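Local coordinates for putative diflavin flavoprotein A 5 (Nostoc sp. PCC 7120, PDB 4FEK) that probably transfers electrons from NADH to oxygen, reducing it to water, with this chain forming the N-terminal metallo-beta-lactamase-like part of a modular flavodiiron-type protein, at residues Glu32-Leu37 against Gly177-Gly182; Leu37-Thr42 against Phe193-Arg198. One frame throughout, in Å; residues are numbered along the deposited sequence.

Contact 1. Residues Glu32-Leu37 against Gly177-Gly182; sequences EIEYAL and GAHICG
Y35 and H179 both set CG anti to their own carbonyl carbon, beside the backbone N (chi1 -58° and -76°), and these torsions bring the phenol and the imidazole together between two loops of the metallo-beta-lactamase-like domain. One loop lies between strands 18-25 and 41-49 and includes a short 3-10 segment at 33-35; the other follows strand 169-173 and makes an inverse gamma turn centred on H179. No hydrogen bond spans the two segments. The contact packs a face and carbons of a buried histidine, while the polar hold on ND1 comes from T41 in the next run of the chain. The tyrosine lays CE1 over one face of the imidazole, toward the rim, 3.6 Å from ND1 of H179. The two rings meet obliquely, their planes at 45° and their centroids 4.5 Å apart. Further along the phenol, Y35 OH lies 3.7 Å from H179 CE1. E34 runs alongside the histidine and points the same way, offering aliphatic carbon: its CB approaches CD2 of H179 to 3.7 Å, and its CG comes to 3.9 Å from that same CD2. The ring also meets those of H231 and Y200, while ND1 is hydrogen-bonded to T41 OG1, a bond that should restrict rotation about chi2. The backbone contributes too, since the carbonyl O of E34 sits 3.7 Å from CB of H179.

Contact 2. Residues Leu37-Thr42 against Phe193-Arg198; sequences LERGTT and FKEDQR
A salt-bridge network at the N-terminal turn of helix 194-205 joins R39 to E195 and D196, the second and third residues after the N-cap F193. It is a compact example of one guanidinium serving two carboxylates. NH1 of R39 gives its straighter bond to OD2 of D196, at 2.8 Å and 164°, on the syn side of that oxygen but tilted out of the carboxylate plane. The same nitrogen bonds OE1 of E195 at 3.1 Å. R39 NH2 adds a longer, more bent bond to E195 OE1, at 3.3 Å, so a single oxygen takes both end nitrogens, and both come from one face of its carboxylate. The acceptors lie close to the guanidinium plane, but each carboxylate is turned steeply against it, by 67° for E195 and 69° for D196. The extended arginine chain also brings its CD to 3.2 Å from D196 OD2, and L37 packs CD2 against that oxygen at 3.6 Å. Beyond R39 the chain enters strand 41-49, where T41 pairs through its backbone with S25 of strand 18-25, while the side chains of Q197 and R198 touch L242 and W249 of helix 239-258.

In the fold
Contacts 1 and 2 adjoin, their centres 4 Å apart and about 16 and 17 Å from the centre of the chain. Along the sequence their segments alternate: 32-37 and 37-42, sharing L37, form one continuous run into strand 41-49 of the seven-stranded sheet, whereas 177-182 and 193-198 follow strand 169-173 of the five-stranded sheet. The contacts also touch directly, through a probable backbone hydrogen bond from C181 N to R39 O and through packing of I180 CD1 on D196 OD1. The connection entering the first sheet is thus held against the loop and helix that follow the second, joining parts of the chain some 140 to 150 residues apart.

Contact 1. Residues Glu32-Leu37 against Gly177-Gly182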
ATOM      1  N   GLU A  32      17.086   7.459  -7.691  1.00 24.80           N
ATOM      2  CA  GLU A  32      15.986   8.113  -8.401  1.00 24.18           C
ATOM      3  C   GLU A  32      15.541   9.327  -7.627  1.00 21.70           C
ATOM      4  O   GLU A  32      15.827   9.434  -6.435  1.00 24.32           O
ATOM      5  CB  GLU A  32      14.801   7.155  -8.557  1.00 31.51           C
ATOM      6  CG  GLU A  32      15.108   5.868  -9.330  1.00 45.93           C
ATOM      7  CD  GLU A  32      15.749   6.117 -10.695  1.00 58.48           C
ATOM      8  OE1 GLU A  32      15.405   7.122 -11.353  1.00 58.20           O
ATOM      9  OE2 GLU A  32      16.603   5.301 -11.112  1.00 66.87           O
ATOM     10  N   ILE A  33      14.820  10.232  -8.285  1.00 19.37           N
ATOM     11  CA  ILE A  33      14.516  11.522  -7.670  1.00 19.19           C
ATOM     12  C   ILE A  33      13.693  11.399  -6.394  1.00 18.14           C
ATOM     13  O   ILE A  33      13.816  12.239  -5.518  1.00 22.01           O
ATOM     14  CB  ILE A  33      13.790  12.508  -8.624  1.00 21.70           C
ATOM     15  CG1 ILE A  33      12.496  11.889  -9.130  1.00 20.61           C
ATOM     16  CG2 ILE A  33      14.710  12.942  -9.780  1.00 21.75           C
ATOM     17  CD1 ILE A  33      11.675  12.809 -10.006  1.00 26.76           C
ATOM     18  N   GLU A  34      12.845  10.378  -6.276  1.00 16.39           N
ATOM     19  CA  GLU A  34      11.998  10.330  -5.082  1.00 26.97           C
ATOM     20  C   GLU A  34      12.802  10.162  -3.783  1.00 18.50           C
ATOM     21  O   GLU A  34      12.317  10.509  -2.708  1.00 16.92           O
ATOM     22  CB  GLU A  34      10.857   9.313  -5.204  1.00 27.06           C
ATOM     23  CG  GLU A  34      11.313   7.900  -5.459  1.00 24.17           C
ATOM     24  CD  GLU A  34      11.355   7.561  -6.951  1.00 37.79           C
ATOM     25  OE1 GLU A  34      11.599   8.477  -7.799  1.00 26.21           O
ATOM     26  OE2 GLU A  34      11.151   6.360  -7.262  1.00 41.72           O
ATOM     27  N   TYR A  35      14.046   9.700  -3.900  1.00 18.39           N
ATOM     28  CA  TYR A  35      14.904   9.493  -2.728  1.00 21.44           C
ATOM     29  C   TYR A  35      15.915  10.621  -2.546  1.00 24.88           C
ATOM     30  O   TYR A  35      16.737  10.564  -1.631  1.00 24.47           O
ATOM     31  CB  TYR A  35      15.646   8.150  -2.819  1.00 24.34           C
ATOM     32  CG  TYR A  35      14.704   6.974  -2.939  1.00 21.72           C
ATOM     33  CD1 TYR A  35      14.096   6.433  -1.816  1.00 24.20           C
ATOM     34  CD2 TYR A  35      14.400   6.434  -4.184  1.00 22.94           C
ATOM     35  CE1 TYR A  35      13.199   5.366  -1.924  1.00 23.46           C
ATOM     36  CE2 TYR A  35      13.525   5.367  -4.304  1.00 25.67           C
ATOM     37  CZ  TYR A  35      12.930   4.841  -3.165  1.00 24.09           C
ATOM     38  OH  TYR A  35      12.060   3.794  -3.282  1.00 30.38           O
ATOM     39  N   ALA A  36      15.809  11.656  -3.390  1.00 22.85           N
ATOM     40  CA  ALA A  36      16.847  12.687  -3.495  1.00 25.60           C
ATOM     41  C   ALA A  36      16.970  13.590  -2.273  1.00 27.38           C
ATOM     42  O   ALA A  36      17.933  14.349  -2.165  1.00 30.22           O
ATOM     43  CB  ALA A  36      16.664  13.528  -4.768  1.00 28.68           C
ATOM     44  N   LEU A  37      16.000  13.520  -1.365  1.00 26.01           N
ATOM     45  CA  LEU A  37      16.119  14.198  -0.070  1.00 28.63           C
ATOM     46  C   LEU A  37      16.996  13.412   0.913  1.00 34.41           C
ATOM     47  O   LEU A  37      17.273  13.896   2.004  1.00 31.32           O
ATOM     48  CB  LEU A  37      14.744  14.448   0.555  1.00 26.16           C
ATOM     49  CG  LEU A  37      14.048  15.784   0.267  1.00 45.96           C
ATOM     50  CD1 LEU A  37      14.394  16.328  -1.113  1.00 45.55           C
ATOM     51  CD2 LEU A  37      12.546  15.666   0.424  1.00 24.12           C
ATOM     52  N   GLY A 177       1.881   8.939   0.737  1.00 15.45           N
ATOM     53  CA  GLY A 177       3.079   8.540   1.468  1.00 20.40           C
ATOM     54  C   GLY A 177       4.201   9.560   1.521  1.00 19.61           C
ATOM     55  O   GLY A 177       4.044  10.746   1.134  1.00 15.02           O
ATOM     56  N   ALA A 178       5.356   9.103   2.007  1.00 16.36           N
ATOM     57  CA  ALA A 178       6.555   9.946   2.051  1.00 16.68           C
ATOM     58  C   ALA A 178       7.780   9.068   2.128  1.00 16.74           C
ATOM     59  O   ALA A 178       7.770   8.064   2.834  1.00 17.18           O
ATOM     60  CB  ALA A 178       6.509  10.903   3.252  1.00 16.77           C
ATOM     61  N   HIS A 179       8.826   9.419   1.384  1.00 15.39           N
ATOM     62  CA  HIS A 179      10.071   8.649   1.456  1.00 16.86           C
ATOM     63  C   HIS A 179      10.967   9.141   2.575  1.00 22.61           C
ATOM     64  O   HIS A 179      11.867   9.953   2.371  1.00 18.02           O
ATOM     65  CB  HIS A 179      10.785   8.589   0.100  1.00 19.49           C
ATOM     66  CG  HIS A 179      10.139   7.635  -0.856  1.00 16.89           C
ATOM     67  ND1 HIS A 179      10.033   6.280  -0.590  1.00 19.63           N
ATOM     68  CD2 HIS A 179       9.509   7.836  -2.037  1.00 16.60           C
ATOM     69  CE1 HIS A 179       9.403   5.686  -1.590  1.00 18.65           C
ATOM     70  NE2 HIS A 179       9.056   6.612  -2.472  1.00 20.36           N
ATOM     71  N   ILE A 180      10.700   8.618   3.768  1.00 19.04           N
ATOM     72  CA  ILE A 180      11.463   8.991   4.943  1.00 23.01           C
ATOM     73  C   ILE A 180      11.430   7.835   5.938  1.00 21.69           C
ATOM     74  O   ILE A 180      10.375   7.259   6.210  1.00 24.57           O
ATOM     75  CB  ILE A 180      10.933  10.290   5.570  1.00 23.49           C
ATOM     76  CG1 ILE A 180      11.709  10.641   6.836  1.00 28.62           C
ATOM     77  CG2 ILE A 180       9.437  10.180   5.868  1.00 24.09           C
ATOM     78  CD1 ILE A 180      11.517  12.075   7.291  1.00 32.47           C
ATOM     79  N   CYS A 181      12.609   7.485   6.441  1.00 22.61           N
ATOM     80  CA  CYS A 181      12.748   6.414   7.427  1.00 23.74           C
ATOM     81  C   CYS A 181      13.038   7.007   8.802  1.00 30.27           C
ATOM     82  O   CYS A 181      13.954   7.820   8.953  1.00 37.29           O
ATOM     83  CB  CYS A 181      13.897   5.482   7.025  1.00 23.48           C
ATOM     84  SG  CYS A 181      14.147   4.113   8.205  1.00 28.44           S
ATOM     85  N   GLY A 182      12.259   6.600   9.796  1.00 34.94           N
ATOM     86  CA  GLY A 182      12.431   7.068  11.158  1.00 36.84           C
ATOM     87  C   GLY A 182      11.864   6.056  12.140  1.00 29.65           C
ATOM     88  O   GLY A 182      11.339   5.025  11.733  1.00 28.91           O
TER

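Contact 2. Residues Leu37-Thr42 against Phe193-Arg198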
ATOM      1  N   LEU A  37      16.000  13.520  -1.365  1.00 26.01           N
ATOM      2  CA  LEU A  37      16.119  14.198  -0.070  1.00 28.63           C
ATOM      3  C   LEU A  37      16.996  13.412   0.913  1.00 34.41           C
ATOM      4  O   LEU A  37      17.273  13.896   2.004  1.00 31.32           O
ATOM      5  CB  LEU A  37      14.744  14.448   0.555  1.00 26.16           C
ATOM      6  CG  LEU A  37      14.048  15.784   0.267  1.00 45.96           C
ATOM      7  CD1 LEU A  37      14.394  16.328  -1.113  1.00 45.55           C
ATOM      8  CD2 LEU A  37      12.546  15.666   0.424  1.00 24.12           C
ATOM      9  N   GLU A  38      17.418  12.212   0.509  1.00 28.52           N
ATOM     10  CA  GLU A  38      18.344  11.358   1.272  1.00 30.01           C
ATOM     11  C   GLU A  38      17.904  11.138   2.720  1.00 29.84           C
ATOM     12  O   GLU A  38      18.668  11.370   3.649  1.00 32.38           O
ATOM     13  CB  GLU A  38      19.780  11.916   1.231  1.00 33.72           C
ATOM     14  CG  GLU A  38      20.290  12.289  -0.184  1.00 44.86           C
ATOM     15  CD  GLU A  38      20.657  11.077  -1.057  1.00 44.73           C
ATOM     16  OE1 GLU A  38      21.339  10.150  -0.568  1.00 34.52           O
ATOM     17  OE2 GLU A  38      20.272  11.056  -2.248  1.00 38.92           O
ATOM     18  N   ARG A  39      16.665  10.693   2.912  1.00 27.03           N
ATOM     19  CA  ARG A  39      16.164  10.441   4.263  1.00 26.76           C
ATOM     20  C   ARG A  39      15.697   8.995   4.428  1.00 24.54           C
ATOM     21  O   ARG A  39      15.028   8.658   5.399  1.00 26.42           O
ATOM     22  CB  ARG A  39      15.043  11.422   4.631  1.00 26.11           C
ATOM     23  CG  ARG A  39      15.558  12.849   4.882  1.00 38.92           C
ATOM     24  CD  ARG A  39      14.460  13.906   4.773  1.00 37.55           C
ATOM     25  NE  ARG A  39      15.027  15.251   4.902  1.00 44.38           N
ATOM     26  CZ  ARG A  39      14.384  16.380   4.620  1.00 44.31           C
ATOM     27  NH1 ARG A  39      13.133  16.346   4.183  1.00 39.28           N
ATOM     28  NH2 ARG A  39      14.998  17.550   4.779  1.00 46.63           N
ATOM     29  N   GLY A  40      16.067   8.149   3.475  1.00 24.57           N
ATOM     30  CA  GLY A  40      15.659   6.756   3.508  1.00 23.61           C
ATOM     31  C   GLY A  40      14.205   6.622   3.127  1.00 22.13           C
ATOM     32  O   GLY A  40      13.621   7.528   2.509  1.00 20.58           O
ATOM     33  N   THR A  41      13.612   5.496   3.497  1.00 17.93           N
ATOM     34  CA  THR A  41      12.242   5.167   3.112  1.00 15.64           C
ATOM     35  C   THR A  41      11.778   3.976   3.969  1.00 14.77           C
ATOM     36  O   THR A  41      12.595   3.316   4.622  1.00 17.04           O
ATOM     37  CB  THR A  41      12.197   4.763   1.606  1.00 25.21           C
ATOM     38  OG1 THR A  41      10.861   4.426   1.228  1.00 27.14           O
ATOM     39  CG2 THR A  41      13.115   3.575   1.322  1.00 29.38           C
ATOM     40  N   THR A  42      10.474   3.743   4.021  1.00 13.83           N
ATOM     41  CA  THR A  42       9.973   2.458   4.496  1.00 14.34           C
ATOM     42  C   THR A  42       9.028   1.911   3.443  1.00 18.43           C
ATOM     43  O   THR A  42       8.472   2.671   2.643  1.00 20.75           O
ATOM     44  CB  THR A  42       9.200   2.590   5.842  1.00 12.70           C
ATOM     45  OG1 THR A  42       7.876   3.110   5.622  1.00 20.12           O
ATOM     46  CG2 THR A  42       9.945   3.491   6.817  1.00 17.05           C
ATOM     47  N   PHE A 193       7.015  16.339   8.741  1.00 55.28           N
ATOM     48  CA  PHE A 193       7.624  15.795   7.541  1.00 49.44           C
ATOM     49  C   PHE A 193       6.670  16.231   6.429  1.00 40.28           C
ATOM     50  O   PHE A 193       6.474  15.542   5.438  1.00 22.53           O
ATOM     51  CB  PHE A 193       7.786  14.275   7.619  1.00 42.96           C
ATOM     52  CG  PHE A 193       6.532  13.560   7.988  1.00 38.97           C
ATOM     53  CD1 PHE A 193       5.736  12.995   7.008  1.00 42.97           C
ATOM     54  CD2 PHE A 193       6.133  13.470   9.311  1.00 34.92           C
ATOM     55  CE1 PHE A 193       4.567  12.348   7.338  1.00 43.10           C
ATOM     56  CE2 PHE A 193       4.975  12.844   9.645  1.00 39.95           C
ATOM     57  CZ  PHE A 193       4.184  12.278   8.657  1.00 42.79           C
ATOM     58  N   LYS A 194       6.066  17.401   6.626  1.00 37.52           N
ATOM     59  CA  LYS A 194       5.234  18.009   5.595  1.00 34.44           C
ATOM     60  C   LYS A 194       6.038  18.181   4.324  1.00 29.03           C
ATOM     61  O   LYS A 194       5.510  18.008   3.237  1.00 25.90           O
ATOM     62  CB  LYS A 194       4.744  19.393   6.029  1.00 40.58           C
ATOM     63  CG  LYS A 194       3.940  19.428   7.323  1.00 48.11           C
ATOM     64  CD  LYS A 194       3.485  20.855   7.629  1.00 52.30           C
ATOM     65  CE  LYS A 194       2.648  20.910   8.902  1.00 56.68           C
ATOM     66  NZ  LYS A 194       2.214  22.303   9.230  1.00 61.39           N
ATOM     67  N   GLU A 195       7.304  18.572   4.472  1.00 27.66           N
ATOM     68  CA  GLU A 195       8.199  18.749   3.332  1.00 27.39           C
ATOM     69  C   GLU A 195       8.388  17.438   2.570  1.00 25.67           C
ATOM     70  O   GLU A 195       8.452  17.415   1.335  1.00 23.04           O
ATOM     71  CB  GLU A 195       9.563  19.270   3.790  1.00 41.95           C
ATOM     72  CG  GLU A 195      10.539  19.495   2.650  1.00 45.08           C
ATOM     73  CD  GLU A 195      11.979  19.626   3.121  1.00 56.84           C
ATOM     74  OE1 GLU A 195      12.269  19.304   4.296  1.00 60.20           O
ATOM     75  OE2 GLU A 195      12.824  20.054   2.307  1.00 59.68           O
ATOM     76  N   ASP A 196       8.460  16.338   3.309  1.00 25.35           N
ATOM     77  CA  ASP A 196       8.636  15.046   2.670  1.00 22.90           C
ATOM     78  C   ASP A 196       7.356  14.605   1.945  1.00 20.26           C
ATOM     79  O   ASP A 196       7.418  14.074   0.836  1.00 16.79           O
ATOM     80  CB  ASP A 196       9.142  14.004   3.682  1.00 22.39           C
ATOM     81  CG  ASP A 196      10.505  14.381   4.259  1.00 28.26           C
ATOM     82  OD1 ASP A 196      10.562  14.976   5.357  1.00 29.23           O
ATOM     83  OD2 ASP A 196      11.522  14.144   3.573  1.00 31.77           O
ATOM     84  N   GLN A 197       6.198  14.842   2.550  1.00 19.70           N
ATOM     85  CA  GLN A 197       4.930  14.497   1.895  1.00 19.04           C
ATOM     86  C   GLN A 197       4.708  15.339   0.636  1.00 16.73           C
ATOM     87  O   GLN A 197       4.208  14.846  -0.376  1.00 15.71           O
ATOM     88  CB  GLN A 197       3.755  14.705   2.852  1.00 25.32           C
ATOM     89  CG  GLN A 197       3.663  13.669   3.990  1.00 25.71           C
ATOM     90  CD  GLN A 197       2.757  14.148   5.115  1.00 21.57           C
ATOM     91  OE1 GLN A 197       2.603  15.354   5.324  1.00 30.06           O
ATOM     92  NE2 GLN A 197       2.112  13.211   5.802  1.00 26.67           N
ATOM     93  N   ARG A 198       5.088  16.610   0.695  1.00 19.02           N
ATOM     94  CA  ARG A 198       4.955  17.479  -0.472  1.00 19.29           C
ATOM     95  C   ARG A 198       5.894  17.067  -1.606  1.00 18.43           C
ATOM     96  O   ARG A 198       5.504  17.040  -2.788  1.00 16.97           O
ATOM     97  CB  ARG A 198       5.230  18.926  -0.070  1.00 22.30           C
ATOM     98  CG  ARG A 198       4.910  19.944  -1.141  1.00 27.25           C
ATOM     99  CD  ARG A 198       5.136  21.362  -0.572  1.00 38.67           C
ATOM    100  NE  ARG A 198       4.379  22.381  -1.293  1.00 53.12           N
ATOM    101  CZ  ARG A 198       3.637  23.322  -0.708  1.00 64.57           C
ATOM    102  NH1 ARG A 198       3.542  23.379   0.617  1.00 67.89           N
ATOM    103  NH2 ARG A 198       2.984  24.208  -1.446  1.00 67.99           N
TER